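Side-chain contacts in putative secreted endoglycosylceramidase (Rhodococcus hoagii, PDB 6JYZ), which is a family 5 glycoside hydrolase, an endogalactosylceramidase that probably hydrolyses the O-glycosidic bond between sugar and ceramide in glycolipids: residues A[238-241]-A[242-246]; A[262-265]-A[266-270]; A[454-458]-A[459-463]. One frame throughout, in Å; residues are numbered along the deposited sequence.

Contact 1. Residues A[238-241]-A[242-246]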
ATOM      1  N   GLY A 238      -4.414  17.839  -1.774  1.00  9.22           N
ATOM      2  CA  GLY A 238      -5.101  17.713  -3.064  1.00  8.94           C
ATOM      3  C   GLY A 238      -4.430  18.555  -4.125  1.00  9.18           C
ATOM      4  O   GLY A 238      -4.364  18.121  -5.302  1.00  9.86           O
ATOM      5  N   ARG A 239      -3.940  19.744  -3.799  1.00  9.65           N
ATOM      6  CA  ARG A 239      -3.278  20.592  -4.797  1.00  9.67           C
ATOM      7  C   ARG A 239      -2.043  19.894  -5.341  1.00  9.47           C
ATOM      8  O   ARG A 239      -1.798  19.925  -6.570  1.00 10.51           O
ATOM      9  CB  ARG A 239      -2.868  21.910  -4.158  1.00 10.88           C
ATOM     10  CG  ARG A 239      -2.455  22.963  -5.168  1.00 15.14           C
ATOM     11  CD  ARG A 239      -1.937  24.239  -4.477  1.00 15.27           C
ATOM     12  NE  ARG A 239      -2.958  24.867  -3.635  1.00 17.02           N
ATOM     13  CZ  ARG A 239      -3.837  25.771  -4.073  1.00 19.90           C
ATOM     14  NH1 ARG A 239      -3.909  26.074  -5.360  1.00 20.79           N
ATOM     15  NH2 ARG A 239      -4.709  26.297  -3.233  1.00 20.13           N
ATOM     16  N   PHE A 240      -1.292  19.197  -4.514  1.00  8.95           N
ATOM     17  CA  PHE A 240      -0.170  18.410  -4.956  1.00  9.01           C
ATOM     18  C   PHE A 240      -0.674  17.253  -5.841  1.00  8.85           C
ATOM     19  O   PHE A 240      -0.100  17.017  -6.937  1.00  9.31           O
ATOM     20  CB  PHE A 240       0.615  17.857  -3.765  1.00  9.94           C
ATOM     21  CG  PHE A 240       1.466  16.656  -4.130  1.00  9.15           C
ATOM     22  CD1 PHE A 240       2.531  16.805  -5.033  1.00  9.87           C
ATOM     23  CD2 PHE A 240       1.198  15.401  -3.635  1.00 10.32           C
ATOM     24  CE1 PHE A 240       3.358  15.703  -5.399  1.00 10.84           C
ATOM     25  CE2 PHE A 240       1.968  14.311  -4.023  1.00 11.40           C
ATOM     26  CZ  PHE A 240       3.025  14.440  -4.894  1.00 11.53           C
ATOM     27  N   TYR A 241      -1.699  16.535  -5.448  1.00  9.04           N
ATOM     28  CA  TYR A 241      -2.167  15.445  -6.285  1.00  8.96           C
ATOM     29  C   TYR A 241      -2.556  15.961  -7.669  1.00  9.77           C
ATOM     30  O   TYR A 241      -2.246  15.292  -8.673  1.00  9.80           O
ATOM     31  CB  TYR A 241      -3.367  14.751  -5.670  1.00  9.23           C
ATOM     32  CG  TYR A 241      -3.126  14.003  -4.381  1.00  8.42           C
ATOM     33  CD1 TYR A 241      -1.909  13.460  -4.049  1.00  9.73           C
ATOM     34  CD2 TYR A 241      -4.172  13.806  -3.485  1.00  9.22           C
ATOM     35  CE1 TYR A 241      -1.709  12.771  -2.846  1.00  9.31           C
ATOM     36  CE2 TYR A 241      -4.039  13.081  -2.318  1.00  9.09           C
ATOM     37  CZ  TYR A 241      -2.816  12.551  -2.017  1.00  8.54           C
ATOM     38  OH  TYR A 241      -2.595  11.816  -0.888  1.00  9.11           O
ATOM     39  N   GLN A 242      -3.228  17.107  -7.748  1.00  9.41           N
ATOM     40  CA  GLN A 242      -3.646  17.618  -9.060  1.00 10.18           C
ATOM     41  C   GLN A 242      -2.420  17.889  -9.904  1.00  9.89           C
ATOM     42  O   GLN A 242      -2.421  17.559 -11.116  1.00 10.75           O
ATOM     43  CB  GLN A 242      -4.491  18.858  -8.810  1.00 11.03           C
ATOM     44  CG  GLN A 242      -4.939  19.495 -10.148  1.00 11.68           C
ATOM     45  CD  GLN A 242      -5.812  20.696  -9.862  1.00 13.54           C
ATOM     46  OE1 GLN A 242      -5.339  21.654  -9.259  1.00 14.92           O
ATOM     47  NE2 GLN A 242      -7.050  20.579 -10.303  1.00 16.59           N
ATOM     48  N   ARG A 243      -1.384  18.499  -9.356  1.00  9.67           N
ATOM     49  CA  ARG A 243      -0.159  18.750 -10.130  1.00 10.40           C
ATOM     50  C   ARG A 243       0.485  17.437 -10.560  1.00 10.58           C
ATOM     51  O   ARG A 243       0.912  17.328 -11.729  1.00 10.66           O
ATOM     52  CB  ARG A 243       0.834  19.535  -9.272  1.00 11.59           C
ATOM     53  CG  ARG A 243       0.507  20.997  -9.080  1.00 14.68           C
ATOM     54  CD  ARG A 243       1.629  21.682  -8.295  1.00 17.75           C
ATOM     55  NE  ARG A 243       2.918  21.764  -9.040  1.00 16.69           N
ATOM     56  CZ  ARG A 243       4.098  22.414  -8.622  1.00 18.32           C
ATOM     57  NH1 ARG A 243       4.155  22.924  -7.417  1.00 19.62           N
ATOM     58  NH2 ARG A 243       5.158  22.561  -9.412  1.00 20.51           N
ATOM     59  N   ALA A 244       0.569  16.451  -9.690  1.00  9.95           N
ATOM     60  CA  ALA A 244       1.219  15.197 -10.049  1.00  9.80           C
ATOM     61  C   ALA A 244       0.410  14.475 -11.107  1.00  9.95           C
ATOM     62  O   ALA A 244       1.013  13.951 -12.068  1.00 10.48           O
ATOM     63  CB  ALA A 244       1.323  14.323  -8.816  1.00 10.14           C
ATOM     64  N   ILE A 245      -0.910  14.460 -11.012  1.00  9.74           N
ATOM     65  CA  ILE A 245      -1.740  13.752 -12.006  1.00  9.90           C
ATOM     66  C   ILE A 245      -1.532  14.428 -13.362  1.00 10.75           C
ATOM     67  O   ILE A 245      -1.391  13.691 -14.380  1.00 10.51           O
ATOM     68  CB  ILE A 245      -3.214  13.801 -11.591  1.00 10.14           C
ATOM     69  CG1 ILE A 245      -3.423  12.941 -10.357  1.00 11.21           C
ATOM     70  CG2 ILE A 245      -4.121  13.325 -12.737  1.00 11.95           C
ATOM     71  CD1 ILE A 245      -4.776  13.172  -9.644  1.00 11.64           C
ATOM     72  N   ALA A 246      -1.512  15.758 -13.456  1.00 10.79           N
ATOM     73  CA  ALA A 246      -1.381  16.361 -14.796  1.00 10.97           C
ATOM     74  C   ALA A 246      -0.025  15.975 -15.362  1.00 10.48           C
ATOM     75  O   ALA A 246       0.080  15.705 -16.571  1.00 11.93           O
ATOM     76  CB  ALA A 246      -1.477  17.885 -14.665  1.00 11.79           C
TER
HETATM   77  O   HOH W   1      -2.767  21.933  -8.318  1.00 17.19           O
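Phe240 and Ala244, one helical turn apart, meet in a local contact within helix 230-251, a buried stretch of the (β/α)8 barrel of glycoside hydrolase family 5. This helix is the connection of a beta-alpha-beta crossover from strand 214-218 to the parallel strand 259-262. CE1 of the Phe240 ring lies 4.2 Å from Ala244 CB, the methyl approaching the ring obliquely. The same ring stands edge-to-face to Phe186 and packs on Leu197 and Val198 of helix 193-206, while on another side of the helix Ile245 rests on Val260 of strand 259-262. Four backbone bonds of the i to i+4 kind hold the turns together, among them Ala244 N to Phe240 O at 2.9 Å.

On the outer side, the carbonyl of Arg239 has two partners. Arg239 O accepts from Arg243 N at 3.2 Å and from a water at 2.8 Å. That water also donates to OE1 of Gln242, so a solvent bridge ties the amide to the preceding turn. Gln242 reaches the water with its chain extended, CG anti to the backbone N (chi1 178°). The aliphatic part of Arg243 passes the same carbonyl, and its guanidinium forms a salt bridge with Asp189.

Tyr241 O accepts from Ile245 N at 2.8 Å and is also met by a side chain. Placed beside its own backbone N (chi1 -69°), CG1 of Ile245 presses against the same oxygen, 3.1 Å from Tyr241 O.

Contact 2. Residues A[262-265]-A[266-270]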
ATOM      1  N   PHE A 262      -4.825   7.696  -4.434  1.00  8.63           N
ATOM      2  CA  PHE A 262      -4.571   8.900  -3.638  1.00  8.22           C
ATOM      3  C   PHE A 262      -5.107   8.674  -2.235  1.00  8.44           C
ATOM      4  O   PHE A 262      -6.067   7.927  -2.013  1.00  8.76           O
ATOM      5  CB  PHE A 262      -5.192  10.146  -4.267  1.00  9.36           C
ATOM      6  CG  PHE A 262      -6.686  10.192  -4.147  1.00  9.02           C
ATOM      7  CD1 PHE A 262      -7.533   9.534  -5.037  1.00  9.60           C
ATOM      8  CD2 PHE A 262      -7.300  10.926  -3.113  1.00  9.63           C
ATOM      9  CE1 PHE A 262      -8.907   9.559  -4.844  1.00  9.66           C
ATOM     10  CE2 PHE A 262      -8.661  10.947  -2.951  1.00  9.65           C
ATOM     11  CZ  PHE A 262      -9.485  10.263  -3.820  1.00  9.30           C
ATOM     12  N   GLU A 263      -4.447   9.375  -1.285  1.00  8.64           N
ATOM     13  CA  GLU A 263      -4.684   9.103   0.131  1.00  9.02           C
ATOM     14  C   GLU A 263      -5.232  10.333   0.832  1.00  9.44           C
ATOM     15  O   GLU A 263      -4.862  11.477   0.494  1.00  9.24           O
ATOM     16  CB  GLU A 263      -3.387   8.669   0.809  1.00  8.69           C
ATOM     17  CG  GLU A 263      -2.877   7.335   0.210  1.00  8.79           C
ATOM     18  CD  GLU A 263      -1.630   6.907   0.902  1.00  9.79           C
ATOM     19  OE1 GLU A 263      -1.483   7.057   2.113  1.00  9.68           O
ATOM     20  OE2 GLU A 263      -0.689   6.382   0.185  1.00 10.02           O
ATOM     21  N   PRO A 264      -5.960  10.192   1.931  1.00  9.08           N
ATOM     22  CA  PRO A 264      -6.145  11.323   2.855  1.00  8.65           C
ATOM     23  C   PRO A 264      -4.819  11.514   3.589  1.00  9.03           C
ATOM     24  O   PRO A 264      -3.847  10.764   3.430  1.00  9.35           O
ATOM     25  CB  PRO A 264      -7.210  10.719   3.810  1.00  9.84           C
ATOM     26  CG  PRO A 264      -6.812   9.266   3.929  1.00  9.52           C
ATOM     27  CD  PRO A 264      -6.383   8.892   2.502  1.00  9.96           C
ATOM     28  N   SER A 265      -4.759  12.535   4.437  1.00  9.44           N
ATOM     29  CA  SER A 265      -3.582  12.756   5.250  1.00  9.32           C
ATOM     30  C   SER A 265      -3.349  11.562   6.175  1.00  8.92           C
ATOM     31  O   SER A 265      -4.238  10.717   6.431  1.00  9.98           O
ATOM     32  CB  SER A 265      -3.613  14.034   6.082  1.00  9.85           C
ATOM     33  OG  SER A 265      -4.156  13.788   7.402  1.00 10.77           O
ATOM     34  N   ALA A 266      -2.134  11.512   6.723  1.00  8.88           N
ATOM     35  CA  ALA A 266      -1.749  10.517   7.717  1.00  9.59           C
ATOM     36  C   ALA A 266      -2.707  10.477   8.907  1.00  9.49           C
ATOM     37  O   ALA A 266      -2.710   9.467   9.608  1.00 10.14           O
ATOM     38  CB  ALA A 266      -0.349  10.872   8.217  1.00 10.57           C
ATOM     39  N   LEU A 267      -3.435  11.563   9.186  1.00  8.92           N
ATOM     40  CA  LEU A 267      -4.371  11.504  10.303  1.00  9.41           C
ATOM     41  C   LEU A 267      -5.370  10.385  10.148  1.00  9.25           C
ATOM     42  O   LEU A 267      -5.839   9.835  11.167  1.00  9.74           O
ATOM     43  CB  LEU A 267      -5.110  12.842  10.461  1.00 10.59           C
ATOM     44  CG  LEU A 267      -4.170  13.994  10.799  1.00 11.60           C
ATOM     45  CD1 LEU A 267      -4.968  15.311  10.769  1.00 14.90           C
ATOM     46  CD2 LEU A 267      -3.466  13.849  12.130  1.00 15.00           C
ATOM     47  N   TRP A 268      -5.776   9.996   8.945  1.00  8.56           N
ATOM     48  CA  TRP A 268      -6.734   8.880   8.811  1.00  8.84           C
ATOM     49  C   TRP A 268      -6.173   7.639   9.449  1.00  9.24           C
ATOM     50  O   TRP A 268      -6.934   6.839  10.043  1.00  9.60           O
ATOM     51  CB  TRP A 268      -7.019   8.635   7.316  1.00  9.09           C
ATOM     52  CG  TRP A 268      -8.220   7.742   7.097  1.00  8.80           C
ATOM     53  CD1 TRP A 268      -8.350   6.406   7.423  1.00  9.27           C
ATOM     54  CD2 TRP A 268      -9.465   8.144   6.524  1.00  8.89           C
ATOM     55  NE1 TRP A 268      -9.623   5.970   7.085  1.00  9.61           N
ATOM     56  CE2 TRP A 268     -10.321   7.009   6.550  1.00  8.93           C
ATOM     57  CE3 TRP A 268      -9.944   9.319   5.961  1.00  9.27           C
ATOM     58  CZ2 TRP A 268     -11.624   7.057   6.034  1.00  9.44           C
ATOM     59  CZ3 TRP A 268     -11.240   9.373   5.458  1.00  9.80           C
ATOM     60  CH2 TRP A 268     -12.074   8.247   5.515  1.00  9.53           C
ATOM     61  N   SER A 269      -4.866   7.421   9.372  1.00  8.72           N
ATOM     62  CA  SER A 269      -4.251   6.235   9.954  1.00  9.71           C
ATOM     63  C   SER A 269      -4.249   6.215  11.460  1.00 11.03           C
ATOM     64  O   SER A 269      -3.881   5.143  12.021  1.00 12.58           O
ATOM     65  CB  SER A 269      -2.812   6.091   9.476  1.00 10.01           C
ATOM     66  OG  SER A 269      -2.829   5.956   8.074  1.00 10.97           O
ATOM     67  N   ALA A 270      -4.559   7.334  12.121  1.00 10.50           N
ATOM     68  CA  ALA A 270      -4.656   7.369  13.590  1.00 10.92           C
ATOM     69  C   ALA A 270      -6.082   7.541  14.079  1.00  9.77           C
ATOM     70  O   ALA A 270      -6.339   7.274  15.271  1.00 10.67           O
ATOM     71  CB  ALA A 270      -3.809   8.536  14.072  1.00 13.81           C
TER
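Pro264 and Trp268 cross at about a right angle, the proline ring set against the root and benzo side of the indole. CG of Pro264 lies 3.5 Å from CB of Trp268, and both CB and CG of the proline come within 3.7 Å of the indole CE3. Trp268 turns its ring to this partner by placing CG opposite the backbone N (chi1 -166°), beside the carbonyl carbon. The indole also touches Ile313, Ala314 and Ala317 of helix 307-321.

Next to this apolar pair, the side chain of Ser265 reaches forward to the backbone two residues on. OG accepts from Leu267 N at 2.9 Å, an ST turn that caps the entry to helix 268-271. The turn follows strand 259-262 at its carboxyl end, the end of the family 5 (β/α)8 barrel where the active site is formed. A second bond closes the turn: Trp268 N donates to Ser265 O at 3.0 Å, from 42° above the carbonyl plane rather than along a lone pair.

A chi1 of 92°, some 30° off the staggered value, puts Ser265 OG where it meets both Leu267 N and Asp274, to which it is also hydrogen-bonded, so the hydroxyl joins two parts of the chain. With an alanine here, the N-H of Leu267 would probably lose its cap and Asp274 the hydroxyl that meets it. Leu267 leans over the same oxygen, with CB 3.3 Å and CG 3.4 Å from Ser265 OG.

Contact 3. Residues A[454-458]-A[459-463]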
ATOM      1  N   LEU A 454      -9.672 -26.622 -12.114  1.00 22.65           N
ATOM      2  CA  LEU A 454      -9.002 -26.350 -10.860  1.00 26.70           C
ATOM      3  C   LEU A 454      -7.593 -26.879 -11.019  1.00 28.82           C
ATOM      4  O   LEU A 454      -7.429 -28.082 -11.279  1.00 36.00           O
ATOM      5  CB  LEU A 454      -9.747 -27.114  -9.771  1.00 25.63           C
ATOM      6  CG  LEU A 454     -10.707 -26.372  -8.852  1.00 28.38           C
ATOM      7  CD1 LEU A 454     -11.302 -27.317  -7.800  1.00 29.44           C
ATOM      8  CD2 LEU A 454     -10.039 -25.191  -8.122  1.00 23.65           C
ATOM      9  N   THR A 455      -6.587 -26.042 -10.914  1.00 24.88           N
ATOM     10  CA  THR A 455      -5.193 -26.336 -11.147  1.00 25.58           C
ATOM     11  C   THR A 455      -4.466 -26.204  -9.812  1.00 28.63           C
ATOM     12  O   THR A 455      -4.476 -25.132  -9.171  1.00 23.47           O
ATOM     13  CB  THR A 455      -4.621 -25.348 -12.183  1.00 29.74           C
ATOM     14  OG1 THR A 455      -5.391 -25.623 -13.367  1.00 32.48           O
ATOM     15  CG2 THR A 455      -3.131 -25.561 -12.434  1.00 32.86           C
ATOM     16  N   ARG A 456      -3.748 -27.247  -9.374  1.00 22.40           N
ATOM     17  CA  ARG A 456      -2.891 -27.103  -8.234  1.00 21.51           C
ATOM     18  C   ARG A 456      -1.794 -26.158  -8.622  1.00 24.08           C
ATOM     19  O   ARG A 456      -1.196 -26.254  -9.715  1.00 23.88           O
ATOM     20  CB  ARG A 456      -2.280 -28.438  -7.664  1.00 19.57           C
ATOM     21  CG  ARG A 456      -1.494 -28.285  -6.368  1.00 21.75           C
ATOM     22  CD  ARG A 456      -0.688 -29.508  -5.855  1.00 22.95           C
ATOM     23  NE  ARG A 456      -1.570 -30.637  -5.596  1.00 21.99           N
ATOM     24  CZ  ARG A 456      -2.164 -30.863  -4.416  1.00 24.62           C
ATOM     25  NH1 ARG A 456      -2.042 -30.001  -3.411  1.00 23.13           N
ATOM     26  NH2 ARG A 456      -2.882 -31.961  -4.208  1.00 24.14           N
ATOM     27  N   VAL A 457      -1.584 -25.239  -7.726  1.00 20.83           N
ATOM     28  CA  VAL A 457      -0.503 -24.328  -7.931  1.00 19.86           C
ATOM     29  C   VAL A 457       0.250 -24.365  -6.636  1.00 17.28           C
ATOM     30  O   VAL A 457      -0.120 -24.915  -5.537  1.00 19.81           O
ATOM     31  CB  VAL A 457      -0.931 -22.886  -8.398  1.00 18.78           C
ATOM     32  CG1 VAL A 457      -1.882 -22.984  -9.597  1.00 21.87           C
ATOM     33  CG2 VAL A 457      -1.683 -22.257  -7.131  1.00 19.30           C
ATOM     34  N   ASP A 458       1.374 -23.693  -6.643  1.00 21.52           N
ATOM     35  CA  ASP A 458       2.066 -23.683  -5.393  1.00 15.93           C
ATOM     36  C   ASP A 458       1.302 -22.997  -4.216  1.00 21.52           C
ATOM     37  O   ASP A 458       0.853 -21.849  -4.328  1.00 21.78           O
ATOM     38  CB  ASP A 458       3.399 -22.977  -5.682  1.00 21.89           C
ATOM     39  CG  ASP A 458       4.374 -23.241  -4.565  1.00 23.88           C
ATOM     40  OD1 ASP A 458       4.536 -24.427  -4.173  1.00 32.00           O
ATOM     41  OD2 ASP A 458       5.116 -22.283  -4.255  1.00 35.72           O
ATOM     42  N   GLY A 459       1.080 -23.610  -3.056  1.00 19.93           N
ATOM     43  CA  GLY A 459       0.351 -23.137  -1.897  1.00 18.62           C
ATOM     44  C   GLY A 459      -1.218 -23.235  -1.971  1.00 14.32           C
ATOM     45  O   GLY A 459      -1.891 -22.889  -1.021  1.00 15.69           O
ATOM     46  N   GLY A 460      -1.735 -23.686  -3.072  1.00 14.94           N
ATOM     47  CA  GLY A 460      -3.185 -23.706  -3.193  1.00 14.02           C
ATOM     48  C   GLY A 460      -3.578 -24.142  -4.559  1.00 16.12           C
ATOM     49  O   GLY A 460      -2.962 -25.028  -5.154  1.00 16.54           O
ATOM     50  N   TRP A 461      -4.639 -23.497  -5.066  1.00 14.96           N
ATOM     51  CA  TRP A 461      -5.336 -23.873  -6.255  1.00 14.79           C
ATOM     52  C   TRP A 461      -5.815 -22.638  -6.978  1.00 15.95           C
ATOM     53  O   TRP A 461      -6.232 -21.666  -6.333  1.00 15.04           O
ATOM     54  CB  TRP A 461      -6.568 -24.723  -5.955  1.00 16.70           C
ATOM     55  CG  TRP A 461      -6.220 -25.954  -5.195  1.00 18.27           C
ATOM     56  CD1 TRP A 461      -5.954 -26.063  -3.863  1.00 18.18           C
ATOM     57  CD2 TRP A 461      -6.109 -27.255  -5.783  1.00 22.77           C
ATOM     58  NE1 TRP A 461      -5.623 -27.364  -3.585  1.00 21.63           N
ATOM     59  CE2 TRP A 461      -5.772 -28.114  -4.710  1.00 23.56           C
ATOM     60  CE3 TRP A 461      -6.293 -27.774  -7.070  1.00 25.52           C
ATOM     61  CZ2 TRP A 461      -5.539 -29.480  -4.928  1.00 27.92           C
ATOM     62  CZ3 TRP A 461      -6.126 -29.133  -7.278  1.00 31.86           C
ATOM     63  CH2 TRP A 461      -5.762 -29.956  -6.204  1.00 29.07           C
ATOM     64  N   ARG A 462      -5.773 -22.676  -8.305  1.00 16.21           N
ATOM     65  CA  ARG A 462      -6.379 -21.625  -9.133  1.00 16.58           C
ATOM     66  C   ARG A 462      -7.539 -22.206  -9.874  1.00 16.45           C
ATOM     67  O   ARG A 462      -7.429 -23.301 -10.507  1.00 19.47           O
ATOM     68  CB  ARG A 462      -5.346 -21.056 -10.094  1.00 18.58           C
ATOM     69  CG  ARG A 462      -4.340 -20.164  -9.388  1.00 18.69           C
ATOM     70  CD  ARG A 462      -4.964 -18.755  -9.077  1.00 20.31           C
ATOM     71  NE  ARG A 462      -5.295 -18.049 -10.305  1.00 17.26           N
ATOM     72  CZ  ARG A 462      -4.475 -17.309 -11.001  1.00 18.18           C
ATOM     73  NH1 ARG A 462      -3.240 -17.181 -10.579  1.00 18.52           N
ATOM     74  NH2 ARG A 462      -4.937 -16.745 -12.106  1.00 20.43           N
ATOM     75  N   LEU A 463      -8.690 -21.550  -9.885  1.00 15.48           N
ATOM     76  CA  LEU A 463      -9.868 -21.901 -10.602  1.00 14.89           C
ATOM     77  C   LEU A 463     -10.014 -20.990 -11.801  1.00 16.07           C
ATOM     78  O   LEU A 463      -9.860 -19.748 -11.683  1.00 15.55           O
ATOM     79  CB  LEU A 463     -11.071 -21.801  -9.663  1.00 16.27           C
ATOM     80  CG  LEU A 463     -12.404 -21.833 -10.380  1.00 18.57           C
ATOM     81  CD1 LEU A 463     -12.829 -23.228 -10.775  1.00 28.56           C
ATOM     82  CD2 LEU A 463     -13.492 -21.251  -9.461  1.00 26.17           C
TER
HETATM   83  O   HOH W   2      -7.020 -23.571 -13.561  1.00 27.01           O
HETATM   84  O   HOH W   3      -1.948 -26.908  -3.174  1.00 22.22           O
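CA and CB of Arg456 lie over one face of the Trp461 indole, and near the ring plane, at an edge, sits the carbonyl carbon of Leu454. The Arg456 CB is 4.0 Å from the centroid of the six-membered ring of Trp461 and 14° off its normal, a CH-pi contact. CG of Arg456 lies opposite the backbone N, and the bend at chi3 (-61°) brings the guanidinium back to the tryptophan. CZ2 of Trp461 stands over the centre of one guanidinium face, 3.7 Å from Arg456 CZ, yet the two planes are 50° apart, so they are not stacked. NH1 of Arg456 is hydrogen-bonded to Ala439 O. On the side of the hairpin that carries Arg456 and Trp461, Leu454 CD2 meets Leu463 CB at 3.9 Å.

On the side carrying Val457 and Arg462, CG1 of Val457 touches CG of Arg462 at 3.7 Å; the guanidinium beyond pairs with Glu433. A water links Thr455 OG1 (2.6 Å) to Arg462 O, which also accepts from Thr455 N at 2.9 Å.

The chain reverses through Asp458 and Gly459 in a type II turn, closed by Gly460 N to Val457 O at 3.2 Å. A CB on Gly459 would clash with Asp458 O. This is a two-residue beta hairpin, its second strand also paired with strand 431-437 in the C-terminal beta region.

How the contacts relate
Contacts 1 and 2 belong to one part of the barrel, their centres 16 Å apart, and follow each other along the chain: helix 230-251, then strand 259-262 and the turn into helix 268-271. They touch, Tyr241 OH lying 2.7 Å from Glu263 O in a probable hydrogen bond, with Tyr241 CE2 packed on Phe262 CB. The helix is thereby tied to the end of the strand it leads into. Contact 3 comes last, in the hairpin of strands 452-457 and 460-467. It lies across the chain's centre from both, 41 Å from contact 1 and 36 Å from contact 2 between centres, and belongs to the C-terminal beta-rich part.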